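PDB 3D37: tail protein, 43 kDa from Neisseria meningitidis MC58, which has no established biochemical function but is probably a baseplate hub component of a Mu-like phage tail, assembled from several barrel-family domains. Local coordinates for residues Val130-Glu135 with Val162-Trp167; Gln153-Ile158 with Leu174-Ala179; Gly91-Gly96 with Pro166-Asp171; Leu32-Ser37 with Phe97-Ser102; Gln66-Gly71 with Gly292-Pro297. All blocks are in the same frame, centred on the assembly; numbering follows the deposited sequence.

How the interactions relate
Interactions 1 and 2 belong to one small unit, a three-stranded sheet and the helix on it, with centres 6 Å apart; Lys133 N to Val176 O and Val175 N to Trp167 O, each 2.7 Å, are probable backbone hydrogen bonds that stitch them together. Interaction 3 continues along strand 165-168 and brings this unit to the turn between strand 84-93 and helix 95-100. Its centre lies 7 Å from that of interaction 4, which uses the same helix, and the Arg92-Asp100 salt bridge joins the two. Interaction 5 closes the longest chain loop; its centre is about 12 Å from that of interaction 3, which it meets where Thr70 OG1 approaches Pro170 O at 2.6 Å.

Interaction 1: Val130-Glu135 with Val162-Trp167; sequences VVLKAE and VGLHPW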
# COMPACT_ATOMS: atom_id res chain seq x y z
N VAL A 130 -24.32 -31.13 30.52
CA VAL A 130 -23.89 -31.98 29.41
C VAL A 130 -25.15 -32.62 28.79
O VAL A 130 -25.96 -33.22 29.48
CB VAL A 130 -22.89 -33.03 29.88
CG1 VAL A 130 -22.26 -33.76 28.70
CG2 VAL A 130 -21.83 -32.38 30.76
N VAL A 131 -25.27 -32.51 27.48
CA VAL A 131 -26.46 -32.88 26.75
C VAL A 131 -26.03 -33.81 25.61
O VAL A 131 -24.85 -33.78 25.17
CB VAL A 131 -27.21 -31.59 26.27
CG1 VAL A 131 -28.06 -31.81 25.01
CG2 VAL A 131 -28.09 -31.04 27.41
N LEU A 132 -26.95 -34.68 25.19
CA LEU A 132 -26.70 -35.61 24.08
C LEU A 132 -27.56 -35.05 22.96
O LEU A 132 -28.73 -34.72 23.15
CB LEU A 132 -27.01 -37.09 24.43
CG LEU A 132 -26.77 -38.21 23.39
CD1 LEU A 132 -25.33 -38.62 23.25
CD2 LEU A 132 -27.64 -39.47 23.70
N LYS A 133 -26.92 -34.86 21.81
CA LYS A 133 -27.60 -34.29 20.65
C LYS A 133 -27.69 -35.41 19.60
O LYS A 133 -27.06 -35.38 18.53
CB LYS A 133 -26.85 -33.04 20.19
CG LYS A 133 -27.68 -31.80 20.05
CD LYS A 133 -28.20 -31.30 21.38
CE LYS A 133 -29.13 -30.13 21.18
NZ LYS A 133 -28.36 -28.92 20.73
N ALA A 134 -28.47 -36.43 19.96
CA ALA A 134 -28.55 -37.68 19.20
C ALA A 134 -29.83 -38.47 19.57
O ALA A 134 -30.42 -38.26 20.64
CB ALA A 134 -27.29 -38.50 19.41
N GLU A 135 -30.28 -39.34 18.68
CA GLU A 135 -31.52 -40.08 18.91
C GLU A 135 -31.32 -41.08 20.06
O GLU A 135 -32.18 -41.22 20.96
CB GLU A 135 -31.94 -40.83 17.64
CG GLU A 135 -32.53 -39.95 16.51
CD GLU A 135 -34.02 -39.60 16.70
OE1 GLU A 135 -34.80 -40.52 17.04
OE2 GLU A 135 -34.40 -38.40 16.50
N VAL A 162 -18.99 -43.80 18.49
CA VAL A 162 -20.42 -44.03 18.33
C VAL A 162 -20.96 -43.09 17.28
O VAL A 162 -22.16 -42.79 17.29
CB VAL A 162 -21.21 -43.83 19.64
CG1 VAL A 162 -21.35 -45.19 20.40
CG2 VAL A 162 -20.56 -42.75 20.52
N GLY A 163 -20.09 -42.66 16.37
CA GLY A 163 -20.48 -41.77 15.26
C GLY A 163 -20.99 -40.40 15.73
O GLY A 163 -21.90 -39.81 15.11
N LEU A 164 -20.42 -39.92 16.84
CA LEU A 164 -20.80 -38.61 17.38
C LEU A 164 -19.57 -37.70 17.48
O LEU A 164 -18.46 -38.08 17.10
CB LEU A 164 -21.55 -38.76 18.71
CG LEU A 164 -22.82 -39.65 18.74
CD1 LEU A 164 -23.59 -39.63 20.12
CD2 LEU A 164 -23.77 -39.25 17.62
N HIS A 165 -19.79 -36.46 17.93
CA HIS A 165 -18.70 -35.52 18.10
C HIS A 165 -19.04 -34.56 19.23
O HIS A 165 -20.20 -34.21 19.39
CB HIS A 165 -18.48 -34.73 16.76
CG HIS A 165 -17.18 -34.03 16.68
ND1 HIS A 165 -16.01 -34.65 16.30
CD2 HIS A 165 -16.84 -32.75 16.96
CE1 HIS A 165 -15.01 -33.81 16.37
NE2 HIS A 165 -15.48 -32.63 16.75
N PRO A 166 -18.03 -34.08 19.99
CA PRO A 166 -18.28 -33.09 21.02
C PRO A 166 -18.21 -31.64 20.54
O PRO A 166 -17.39 -31.32 19.69
CB PRO A 166 -17.13 -33.32 22.00
CG PRO A 166 -16.01 -33.72 21.15
CD PRO A 166 -16.60 -34.46 19.95
N TRP A 167 -19.05 -30.77 21.10
CA TRP A 167 -18.83 -29.33 21.01
C TRP A 167 -19.45 -28.63 22.16
O TRP A 167 -20.33 -29.18 22.80
CB TRP A 167 -19.38 -28.75 19.70
CG TRP A 167 -20.87 -28.87 19.52
CD1 TRP A 167 -21.80 -27.95 19.86
CD2 TRP A 167 -21.60 -29.97 18.93
NE1 TRP A 167 -23.06 -28.41 19.54
CE2 TRP A 167 -22.95 -29.63 18.95
CE3 TRP A 167 -21.22 -31.20 18.39
CZ2 TRP A 167 -23.92 -30.45 18.43
CZ3 TRP A 167 -22.14 -31.99 17.87
CH2 TRP A 167 -23.48 -31.64 17.88
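Ala134 and Leu164 come closest in backbone terms, with CA atoms 8.0 Å apart, while Leu132 CA and Pro166 CA are 9.3 Å apart. That spacing is too wide for direct strand pairing, and no hydrogen bond crosses the contact: strands 130-133 and 165-168 are the two outer members of a three-stranded mixed sheet, and strand 174-177 runs between them. The side chains reach across instead. Leu164 CD1 sits 3.7 Å from Leu132 CD1 and 3.9 Å from Ala134 CB, and its other methyl, CD2, is 4.0 Å from the same Ala134 CB, so both branches of Leu164 are used. The Leu132 and Leu164 side chains cross at about a right angle; CG of Leu132 is trans to its backbone N (chi1 -178°), and a chi2 of 78° then sets CD1 against the partner. On the other face of the sheet a looser touch brings Lys133 CB to 4.3 Å from Trp167 CZ2, an oblique approach to the six-membered part of the indole. Beyond that point the lysine chain continues to a salt bridge between its NZ and Glu169 OE1. Leu164 itself leaves a helix end: Gly163, with positive phi, is the C-prime residue of a Schellman motif in which Leu164 N bonds to Ala159 O and Gly163 N to Asn160 O. Among its neighbours, the contact bridges strand 174-177, with Leu164 lying on Val176 and both Lys133 and Trp167 on Val175, while Leu132 packs on Val113 of helix 113-121 and Pro166 on helix 151-161.

Interaction 2: Gln153-Ile158 with Leu174-Ala179; sequences QALTHI and LVVGGA
Within residues 153-158, Leu155 makes the contact with strand 174-177, the central strand of a three-stranded mixed sheet, in a plain helix-on-sheet packing within the gp44-like second domain. The segment opens in regular helix: Gln153 O accepts from His157 N at 3.0 Å, and Ala154 passes the pattern on, its O accepting from Ile158 N at 3.1 Å. Leu155 comes next and points at the strand. A chi1 of -159° swings its branched end to the carbonyl side, toward Leu174, and the two leucines meet tip to tip. The CD2 methyl of Leu155 lies almost equally far from the two methyls of Leu174, 3.9 Å from CD2 and 4.0 Å from CD1, so that one methyl fits the fork of the other residue. Thr156 has turned away from the strand and returns its OG1 to Trp152 O, one helical turn back. Ile158, buried, packs on Val113 and Leu120 of helix 113-121, and Leu120 also receives Leu155. Two hydrocarbon groups of the strand, Leu174 and Val176, thus face the helix, whereas Val175 between them faces the other side of the sheet. Further residues of the same helix extend the packing, Trp152 against Leu174 and Ala159 against Val176. All three residues that meet here are buried, and no hydrogen bond crosses the contact; it is purely apolar packing. Its second point is looser than the first: Leu155 CD1 lies 4.4 Å from Val176 CG2.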
# COMPACT_ATOMS: atom_id res chain seq x y z
N GLN A 153 -9.38 -34.65 23.38
CA GLN A 153 -9.01 -35.86 22.63
C GLN A 153 -9.77 -37.09 23.06
O GLN A 153 -10.27 -37.83 22.21
CB GLN A 153 -7.54 -36.17 22.81
CG GLN A 153 -6.68 -35.32 21.96
CD GLN A 153 -5.20 -35.48 22.29
OE1 GLN A 153 -4.84 -35.66 23.45
NE2 GLN A 153 -4.33 -35.36 21.28
N ALA A 154 -9.89 -37.28 24.38
CA ALA A 154 -10.56 -38.42 24.91
C ALA A 154 -12.04 -38.35 24.60
O ALA A 154 -12.69 -39.36 24.30
CB ALA A 154 -10.35 -38.50 26.48
N LEU A 155 -12.58 -37.15 24.70
CA LEU A 155 -13.98 -36.97 24.46
C LEU A 155 -14.31 -37.21 22.95
O LEU A 155 -15.39 -37.73 22.61
CB LEU A 155 -14.33 -35.55 24.86
CG LEU A 155 -15.73 -35.10 25.20
CD1 LEU A 155 -16.36 -36.00 26.21
CD2 LEU A 155 -15.52 -33.71 25.76
N THR A 156 -13.38 -36.83 22.08
CA THR A 156 -13.55 -36.93 20.64
C THR A 156 -13.54 -38.42 20.24
O THR A 156 -14.47 -38.91 19.59
CB THR A 156 -12.44 -36.14 19.90
OG1 THR A 156 -12.50 -34.74 20.27
CG2 THR A 156 -12.56 -36.29 18.36
N HIS A 157 -12.54 -39.14 20.75
CA HIS A 157 -12.41 -40.62 20.64
C HIS A 157 -13.71 -41.33 21.03
O HIS A 157 -14.37 -41.99 20.23
CB HIS A 157 -11.27 -41.03 21.55
CG HIS A 157 -10.49 -42.22 21.07
ND1 HIS A 157 -9.35 -42.10 20.28
CD2 HIS A 157 -10.65 -43.55 21.30
CE1 HIS A 157 -8.87 -43.31 20.03
NE2 HIS A 157 -9.64 -44.21 20.64
N ILE A 158 -14.13 -41.13 22.26
CA ILE A 158 -15.34 -41.70 22.77
C ILE A 158 -16.55 -41.38 21.88
O ILE A 158 -17.34 -42.28 21.47
CB ILE A 158 -15.59 -41.19 24.21
CG1 ILE A 158 -14.55 -41.79 25.18
CG2 ILE A 158 -16.96 -41.53 24.66
CD1 ILE A 158 -14.33 -40.92 26.44
N LEU A 174 -21.81 -28.53 27.22
CA LEU A 174 -21.08 -29.47 26.41
C LEU A 174 -22.12 -30.42 25.72
O LEU A 174 -23.03 -30.95 26.39
CB LEU A 174 -20.11 -30.23 27.29
CG LEU A 174 -19.28 -31.35 26.65
CD1 LEU A 174 -18.37 -30.85 25.51
CD2 LEU A 174 -18.49 -32.07 27.76
N VAL A 175 -22.00 -30.59 24.40
CA VAL A 175 -22.88 -31.47 23.66
C VAL A 175 -22.00 -32.58 23.14
O VAL A 175 -20.86 -32.33 22.82
CB VAL A 175 -23.59 -30.76 22.54
CG1 VAL A 175 -24.29 -31.75 21.60
CG2 VAL A 175 -24.59 -29.77 23.10
N VAL A 176 -22.48 -33.84 23.22
CA VAL A 176 -21.95 -34.93 22.36
C VAL A 176 -23.12 -35.27 21.48
O VAL A 176 -24.27 -35.38 21.96
CB VAL A 176 -21.36 -36.16 23.08
CG1 VAL A 176 -21.06 -37.26 22.08
CG2 VAL A 176 -20.04 -35.80 23.75
N GLY A 177 -22.86 -35.32 20.19
CA GLY A 177 -23.94 -35.38 19.24
C GLY A 177 -23.54 -35.32 17.78
O GLY A 177 -22.42 -35.63 17.41
N GLY A 178 -24.50 -34.94 16.95
CA GLY A 178 -24.28 -34.90 15.52
C GLY A 178 -25.30 -34.03 14.85
O GLY A 178 -26.13 -33.39 15.51
N ALA A 179 -25.23 -34.02 13.53
CA ALA A 179 -26.11 -33.18 12.74
C ALA A 179 -27.55 -33.73 12.66
O ALA A 179 -27.77 -34.94 12.51
CB ALA A 179 -25.54 -33.00 11.32

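Interaction 3: Gly91-Gly96 with Pro166-Asp171; sequences GRDLAG and PWLEPD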
# COMPACT_ATOMS: atom_id res chain seq x y z
N GLY A 91 -9.67 -14.87 23.56
CA GLY A 91 -10.01 -16.00 24.35
C GLY A 91 -10.63 -17.12 23.59
O GLY A 91 -10.76 -17.13 22.33
N ARG A 92 -10.98 -18.11 24.38
CA ARG A 92 -11.57 -19.36 23.89
C ARG A 92 -12.80 -19.69 24.69
O ARG A 92 -12.98 -19.17 25.79
CB ARG A 92 -10.55 -20.48 24.00
CG ARG A 92 -9.34 -20.28 23.04
CD ARG A 92 -8.35 -21.41 23.23
NE ARG A 92 -7.89 -21.39 24.61
CZ ARG A 92 -7.23 -22.35 25.24
NH1 ARG A 92 -7.00 -23.52 24.66
NH2 ARG A 92 -6.90 -22.15 26.52
N ASP A 93 -13.65 -20.56 24.13
CA ASP A 93 -14.79 -21.15 24.86
C ASP A 93 -14.32 -22.16 25.94
O ASP A 93 -13.13 -22.35 26.13
CB ASP A 93 -15.85 -21.74 23.90
CG ASP A 93 -15.41 -23.04 23.27
OD1 ASP A 93 -14.34 -23.58 23.65
OD2 ASP A 93 -16.09 -23.50 22.34
N LEU A 94 -15.27 -22.78 26.65
CA LEU A 94 -14.92 -23.59 27.81
C LEU A 94 -14.23 -24.90 27.42
O LEU A 94 -13.64 -25.56 28.27
CB LEU A 94 -16.16 -23.87 28.68
CG LEU A 94 -16.97 -22.68 29.21
CD1 LEU A 94 -18.23 -23.20 29.99
CD2 LEU A 94 -16.12 -21.78 30.07
N ALA A 95 -14.29 -25.27 26.13
CA ALA A 95 -13.51 -26.40 25.63
C ALA A 95 -12.05 -26.15 25.81
O ALA A 95 -11.34 -27.07 25.83
CB ALA A 95 -13.80 -26.66 24.14
N GLY A 96 -11.60 -24.89 25.87
CA GLY A 96 -10.21 -24.58 26.19
C GLY A 96 -9.63 -25.30 27.40
O GLY A 96 -8.52 -25.74 27.36
N PRO A 166 -18.03 -34.08 19.99
CA PRO A 166 -18.28 -33.09 21.02
C PRO A 166 -18.21 -31.64 20.54
O PRO A 166 -17.39 -31.32 19.69
CB PRO A 166 -17.13 -33.32 22.00
CG PRO A 166 -16.01 -33.72 21.15
CD PRO A 166 -16.60 -34.46 19.95
N TRP A 167 -19.05 -30.77 21.10
CA TRP A 167 -18.83 -29.33 21.01
C TRP A 167 -19.45 -28.63 22.16
O TRP A 167 -20.33 -29.18 22.80
CB TRP A 167 -19.38 -28.75 19.70
CG TRP A 167 -20.87 -28.87 19.52
CD1 TRP A 167 -21.80 -27.95 19.86
CD2 TRP A 167 -21.60 -29.97 18.93
NE1 TRP A 167 -23.06 -28.41 19.54
CE2 TRP A 167 -22.95 -29.63 18.95
CE3 TRP A 167 -21.22 -31.20 18.39
CZ2 TRP A 167 -23.92 -30.45 18.43
CZ3 TRP A 167 -22.14 -31.99 17.87
CH2 TRP A 167 -23.48 -31.64 17.88
N LEU A 168 -19.01 -27.39 22.38
CA LEU A 168 -19.70 -26.44 23.24
C LEU A 168 -20.72 -25.60 22.51
O LEU A 168 -20.48 -25.08 21.42
CB LEU A 168 -18.70 -25.48 23.95
CG LEU A 168 -17.92 -26.02 25.13
CD1 LEU A 168 -18.85 -26.26 26.35
CD2 LEU A 168 -17.23 -27.29 24.70
N GLU A 169 -21.87 -25.46 23.17
CA GLU A 169 -22.92 -24.57 22.75
C GLU A 169 -22.69 -23.19 23.31
O GLU A 169 -21.93 -23.00 24.23
CB GLU A 169 -24.27 -25.09 23.24
CG GLU A 169 -24.59 -26.45 22.69
CD GLU A 169 -25.95 -26.55 22.04
OE1 GLU A 169 -26.95 -26.84 22.75
OE2 GLU A 169 -26.01 -26.37 20.80
N PRO A 170 -23.34 -22.21 22.71
CA PRO A 170 -23.23 -20.83 23.13
C PRO A 170 -23.34 -20.55 24.64
O PRO A 170 -22.59 -19.70 25.17
CB PRO A 170 -24.33 -20.15 22.32
CG PRO A 170 -24.32 -20.90 21.05
CD PRO A 170 -24.15 -22.33 21.48
N ASP A 171 -24.27 -21.19 25.32
CA ASP A 171 -24.42 -20.98 26.76
C ASP A 171 -23.46 -21.79 27.63
O ASP A 171 -23.63 -21.80 28.81
CB ASP A 171 -25.87 -21.23 27.24
CG ASP A 171 -26.30 -22.69 27.19
OD1 ASP A 171 -25.52 -23.58 26.77
OD2 ASP A 171 -27.49 -22.91 27.53
O HOH W 1 -16.34 -26.08 21.44
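Asp93 OD2 reaches Leu168 through a water 2.7 Å from that oxygen, probably acting as donor to it, which in turn accepts from Leu168 N at 3.1 Å; a weak hydrogen bond from Asp36 N adds another grip on the same OD2. The buried carboxylate is therefore tied to the strand end without a direct bond across the contact. Beside the water, OD2 also rests 3.7 Å from Leu168 CB. The other oxygen, OD1, serves its own chain, taking a weak bond from Ala95 N (3.0 Å, N-H...acceptor angle 129°). CG of Asp93 lies between the backbone N and the carbonyl carbon (chi1 74°), a rotation that lets OD1 fold back to Ala95 while OD2 faces the water. This is a capping interaction at the turn where strand 84-93 gives way to helix 95-100, and it is at this corner that the barrel-like N-terminal part joins the three-stranded sheet; Gly96 N also bonds back to Asp93 O. Next to the carboxylate lies an apolar patch. Ala95 CB touches Leu168 CD2 at 3.5 Å, and Leu94 CB lies farther off, 4.3 Å from Leu168 CD1, so the two methyls of Leu168 are split between neighbouring residues. Trp152 of helix 151-161 packs on Ala95 as well, and Leu174 lies against Leu168.

Interaction 4: Leu32-Ser37 with Phe97-Ser102; sequences LIPADS and FLVDCS
Pro34 CB presses on Val99 CG2 at 3.4 Å, tighter than usual for two carbons, and this single methyl carries most of the contact. Ala35 meets the same CG2 more loosely, with CB 4.4 Å away. A chi1 of 164° puts the other methyl of Val99, CG1, beside the carbonyl carbon and leaves CG2 turned to the loop, where the two loop residues converge on it. The packing is wholly apolar and near the surface, with no hydrogen bond between the segments. One shell out, the loop is held by polar bonds of its own: Asp30 OD2 accepts from Leu32 N and Ile33 N, Asp36 OD1 accepts from Asp30 N, and the Asp36 backbone pairs with that of Asp93. On the helix side, Asp100 OD2 has two salt-bridge partners, Arg92 in this chain and Arg247 of the second subunit, whose His246 also packs on Phe97. The contact packs the GpP-like N-terminal region onto the gp44-like one: the loop between strands 24-30 and 37-42 lies against the last turn of helix 95-100, with Trp152 of helix 151-161 touching Pro34 and strand 84-93 touching Ala35.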
# COMPACT_ATOMS: atom_id res chain seq x y z
N LEU A 32 -15.41 -28.81 14.17
CA LEU A 32 -14.21 -29.59 14.11
C LEU A 32 -13.05 -28.93 14.84
O LEU A 32 -12.29 -29.62 15.48
CB LEU A 32 -13.82 -29.95 12.67
CG LEU A 32 -14.91 -30.73 11.91
CD1 LEU A 32 -14.44 -30.94 10.40
CD2 LEU A 32 -15.32 -32.08 12.53
N ILE A 33 -12.94 -27.62 14.85
CA ILE A 33 -11.92 -27.01 15.69
C ILE A 33 -12.42 -27.08 17.15
O ILE A 33 -13.49 -26.59 17.45
CB ILE A 33 -11.57 -25.59 15.18
CG1 ILE A 33 -11.04 -25.67 13.76
CG2 ILE A 33 -10.54 -24.85 16.11
CD1 ILE A 33 -11.11 -24.29 13.02
N PRO A 34 -11.67 -27.73 18.06
CA PRO A 34 -12.08 -27.97 19.46
C PRO A 34 -12.61 -26.74 20.23
O PRO A 34 -13.75 -26.75 20.66
CB PRO A 34 -10.79 -28.49 20.12
CG PRO A 34 -10.11 -29.25 19.02
CD PRO A 34 -10.31 -28.28 17.82
N ALA A 35 -11.80 -25.70 20.37
CA ALA A 35 -12.17 -24.53 21.17
C ALA A 35 -12.54 -23.37 20.24
O ALA A 35 -11.67 -22.87 19.53
CB ALA A 35 -11.03 -24.12 22.10
N ASP A 36 -13.81 -22.97 20.23
CA ASP A 36 -14.25 -21.76 19.54
C ASP A 36 -13.50 -20.57 20.18
O ASP A 36 -13.05 -20.65 21.31
CB ASP A 36 -15.77 -21.57 19.64
CG ASP A 36 -16.57 -22.70 18.97
OD1 ASP A 36 -16.02 -23.52 18.17
OD2 ASP A 36 -17.80 -22.70 19.19
N SER A 37 -13.31 -19.50 19.42
CA SER A 37 -12.52 -18.40 19.86
C SER A 37 -13.10 -17.03 19.48
O SER A 37 -14.00 -16.86 18.64
CB SER A 37 -11.11 -18.49 19.24
OG SER A 37 -11.20 -18.49 17.86
N PHE A 97 -10.39 -25.40 28.50
CA PHE A 97 -10.03 -26.26 29.62
C PHE A 97 -9.78 -27.73 29.24
O PHE A 97 -8.77 -28.32 29.61
CB PHE A 97 -11.14 -26.26 30.67
CG PHE A 97 -11.30 -24.96 31.41
CD1 PHE A 97 -10.30 -24.52 32.29
CD2 PHE A 97 -12.46 -24.18 31.24
CE1 PHE A 97 -10.44 -23.33 32.98
CE2 PHE A 97 -12.62 -22.98 31.92
CZ PHE A 97 -11.61 -22.55 32.81
N LEU A 98 -10.71 -28.33 28.51
CA LEU A 98 -10.59 -29.74 28.11
C LEU A 98 -9.44 -29.96 27.11
O LEU A 98 -8.75 -30.95 27.18
CB LEU A 98 -11.91 -30.21 27.53
CG LEU A 98 -13.15 -29.96 28.41
CD1 LEU A 98 -14.21 -31.04 28.25
CD2 LEU A 98 -12.76 -29.85 29.87
N VAL A 99 -9.23 -29.00 26.20
CA VAL A 99 -8.10 -29.02 25.26
C VAL A 99 -6.75 -28.91 25.94
O VAL A 99 -5.74 -29.50 25.49
CB VAL A 99 -8.19 -27.85 24.21
CG1 VAL A 99 -6.86 -27.66 23.52
CG2 VAL A 99 -9.33 -28.08 23.20
N ASP A 100 -6.72 -28.13 27.02
CA ASP A 100 -5.47 -27.86 27.73
C ASP A 100 -5.17 -28.96 28.76
O ASP A 100 -4.04 -29.36 28.91
CB ASP A 100 -5.55 -26.55 28.52
CG ASP A 100 -5.58 -25.29 27.66
OD1 ASP A 100 -5.36 -25.28 26.41
OD2 ASP A 100 -5.88 -24.26 28.30
N CYS A 101 -6.20 -29.39 29.48
CA CYS A 101 -6.06 -30.23 30.69
C CYS A 101 -6.08 -31.73 30.38
O CYS A 101 -6.39 -32.15 29.26
CB CYS A 101 -7.17 -29.92 31.71
SG CYS A 101 -7.32 -28.11 32.16
N SER A 102 -5.71 -32.53 31.36
CA SER A 102 -5.55 -33.98 31.08
C SER A 102 -6.76 -34.85 31.38
O SER A 102 -7.47 -34.62 32.36
CB SER A 102 -4.30 -34.57 31.73
OG SER A 102 -3.37 -34.78 30.69

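Interaction 5: Gln66-Gly71 with Gly292-Pro297; sequences QIVMTG and GVLWQP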
# COMPACT_ATOMS: atom_id res chain seq x y z
N GLN A 66 -28.26 -11.66 23.05
CA GLN A 66 -28.19 -13.11 23.01
C GLN A 66 -26.73 -13.58 23.14
O GLN A 66 -25.82 -13.13 22.40
CB GLN A 66 -28.82 -13.61 21.74
CG GLN A 66 -28.80 -15.08 21.62
CD GLN A 66 -29.70 -15.59 20.49
OE1 GLN A 66 -30.41 -14.78 19.80
NE2 GLN A 66 -29.67 -16.89 20.28
N ILE A 67 -26.51 -14.45 24.11
CA ILE A 67 -25.19 -14.99 24.34
C ILE A 67 -24.85 -15.93 23.16
O ILE A 67 -25.62 -16.85 22.84
CB ILE A 67 -25.13 -15.77 25.65
CG1 ILE A 67 -25.27 -14.79 26.84
CG2 ILE A 67 -23.83 -16.57 25.74
CD1 ILE A 67 -25.72 -15.48 28.15
N VAL A 68 -23.70 -15.69 22.52
CA VAL A 68 -23.22 -16.52 21.41
C VAL A 68 -22.02 -17.41 21.79
O VAL A 68 -21.68 -18.37 21.07
CB VAL A 68 -22.98 -15.64 20.10
CG1 VAL A 68 -24.28 -14.87 19.71
CG2 VAL A 68 -21.86 -14.62 20.25
N MET A 69 -21.40 -17.13 22.92
CA MET A 69 -20.23 -17.89 23.39
C MET A 69 -19.99 -17.60 24.86
O MET A 69 -20.13 -16.46 25.30
CB MET A 69 -18.96 -17.52 22.58
CG MET A 69 -17.75 -18.48 22.72
SD MET A 69 -16.32 -18.00 21.60
CE MET A 69 -17.03 -18.32 20.01
N THR A 70 -19.59 -18.65 25.58
CA THR A 70 -19.24 -18.60 26.98
C THR A 70 -17.79 -19.06 27.08
O THR A 70 -17.45 -20.11 26.58
CB THR A 70 -20.23 -19.52 27.84
OG1 THR A 70 -21.58 -19.13 27.52
CG2 THR A 70 -20.00 -19.37 29.36
N GLY A 71 -16.92 -18.27 27.69
CA GLY A 71 -15.51 -18.62 27.75
C GLY A 71 -14.68 -17.83 28.74
O GLY A 71 -15.18 -17.32 29.70
N GLY A 292 -34.23 -13.45 11.73
CA GLY A 292 -33.70 -13.06 13.02
C GLY A 292 -32.88 -14.09 13.73
O GLY A 292 -32.62 -13.93 14.91
N VAL A 293 -32.43 -15.11 13.01
CA VAL A 293 -31.63 -16.22 13.62
C VAL A 293 -30.12 -15.89 13.43
O VAL A 293 -29.68 -15.64 12.31
CB VAL A 293 -32.00 -17.61 13.02
CG1 VAL A 293 -31.12 -18.73 13.54
CG2 VAL A 293 -33.53 -17.99 13.29
N LEU A 294 -29.39 -15.83 14.54
CA LEU A 294 -27.95 -15.77 14.52
C LEU A 294 -27.34 -16.99 13.82
O LEU A 294 -27.62 -18.08 14.18
CB LEU A 294 -27.41 -15.62 15.94
CG LEU A 294 -27.63 -14.25 16.54
CD1 LEU A 294 -27.58 -14.26 18.05
CD2 LEU A 294 -26.68 -13.20 15.96
N TRP A 295 -26.49 -16.74 12.81
CA TRP A 295 -25.77 -17.81 12.13
C TRP A 295 -25.00 -18.60 13.19
O TRP A 295 -24.37 -18.03 14.06
CB TRP A 295 -24.82 -17.26 11.06
CG TRP A 295 -25.45 -16.50 9.98
CD1 TRP A 295 -25.36 -15.16 9.78
CD2 TRP A 295 -26.23 -17.00 8.90
NE1 TRP A 295 -26.01 -14.80 8.67
CE2 TRP A 295 -26.60 -15.90 8.12
CE3 TRP A 295 -26.70 -18.26 8.55
CZ2 TRP A 295 -27.39 -16.03 6.98
CZ3 TRP A 295 -27.49 -18.38 7.45
CH2 TRP A 295 -27.81 -17.30 6.67
N GLN A 296 -25.07 -19.91 13.09
CA GLN A 296 -24.52 -20.82 14.09
C GLN A 296 -24.30 -22.16 13.43
O GLN A 296 -25.19 -22.65 12.69
CB GLN A 296 -25.55 -20.99 15.22
CG GLN A 296 -25.06 -21.77 16.44
CD GLN A 296 -23.98 -21.02 17.22
OE1 GLN A 296 -23.14 -21.66 17.85
NE2 GLN A 296 -24.02 -19.68 17.20
N PRO A 297 -23.16 -22.81 13.72
CA PRO A 297 -22.97 -24.17 13.12
C PRO A 297 -24.12 -25.10 13.44
O PRO A 297 -24.61 -25.03 14.56
CB PRO A 297 -21.65 -24.63 13.75
CG PRO A 297 -20.92 -23.34 14.03
CD PRO A 297 -21.99 -22.42 14.52
O HOH W 2 -30.84 -16.71 17.18
O HOH W 3 -31.25 -14.20 17.51
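Strand 66-81, in the GpP-like N-terminal domain, meets the loop leading to strand 300-305 in the C-terminal domain, and Leu294 is the residue of that loop that reaches Gln66 and Val68. Its CD1 touches the Gln66 amide, 3.4 Å from OE1 and 3.5 Å from CD, while Gln66 CB and CG lie a little farther off. The glutamine comes from the opposite direction as a stretched chain (chi1 -179°, chi2 168°), and CB, CG and the amide all run alongside the methyl. Val68 CG1 closes on the same CD1 at 3.7 Å, its side chain crossing that of Leu294 at about a right angle. Ile63 of the neighbouring strand 58-63 packs on both Val68 and Leu294. The amide oxygen of Gln66 also works through water: one water accepts from Leu294 N (3.1 Å) and donates to Gln66 OE1 over a long 3.3 Å. Another donates to Gly292 O (3.0 Å), but its link to OE1 is too short to be other than doubtful. One leucine methyl thus packs against both the valine and the amide, while the amide oxygen turns to water for its hydrogen bonding, and water ties the Gln66 side chain to the backbone of the 292-297 loop.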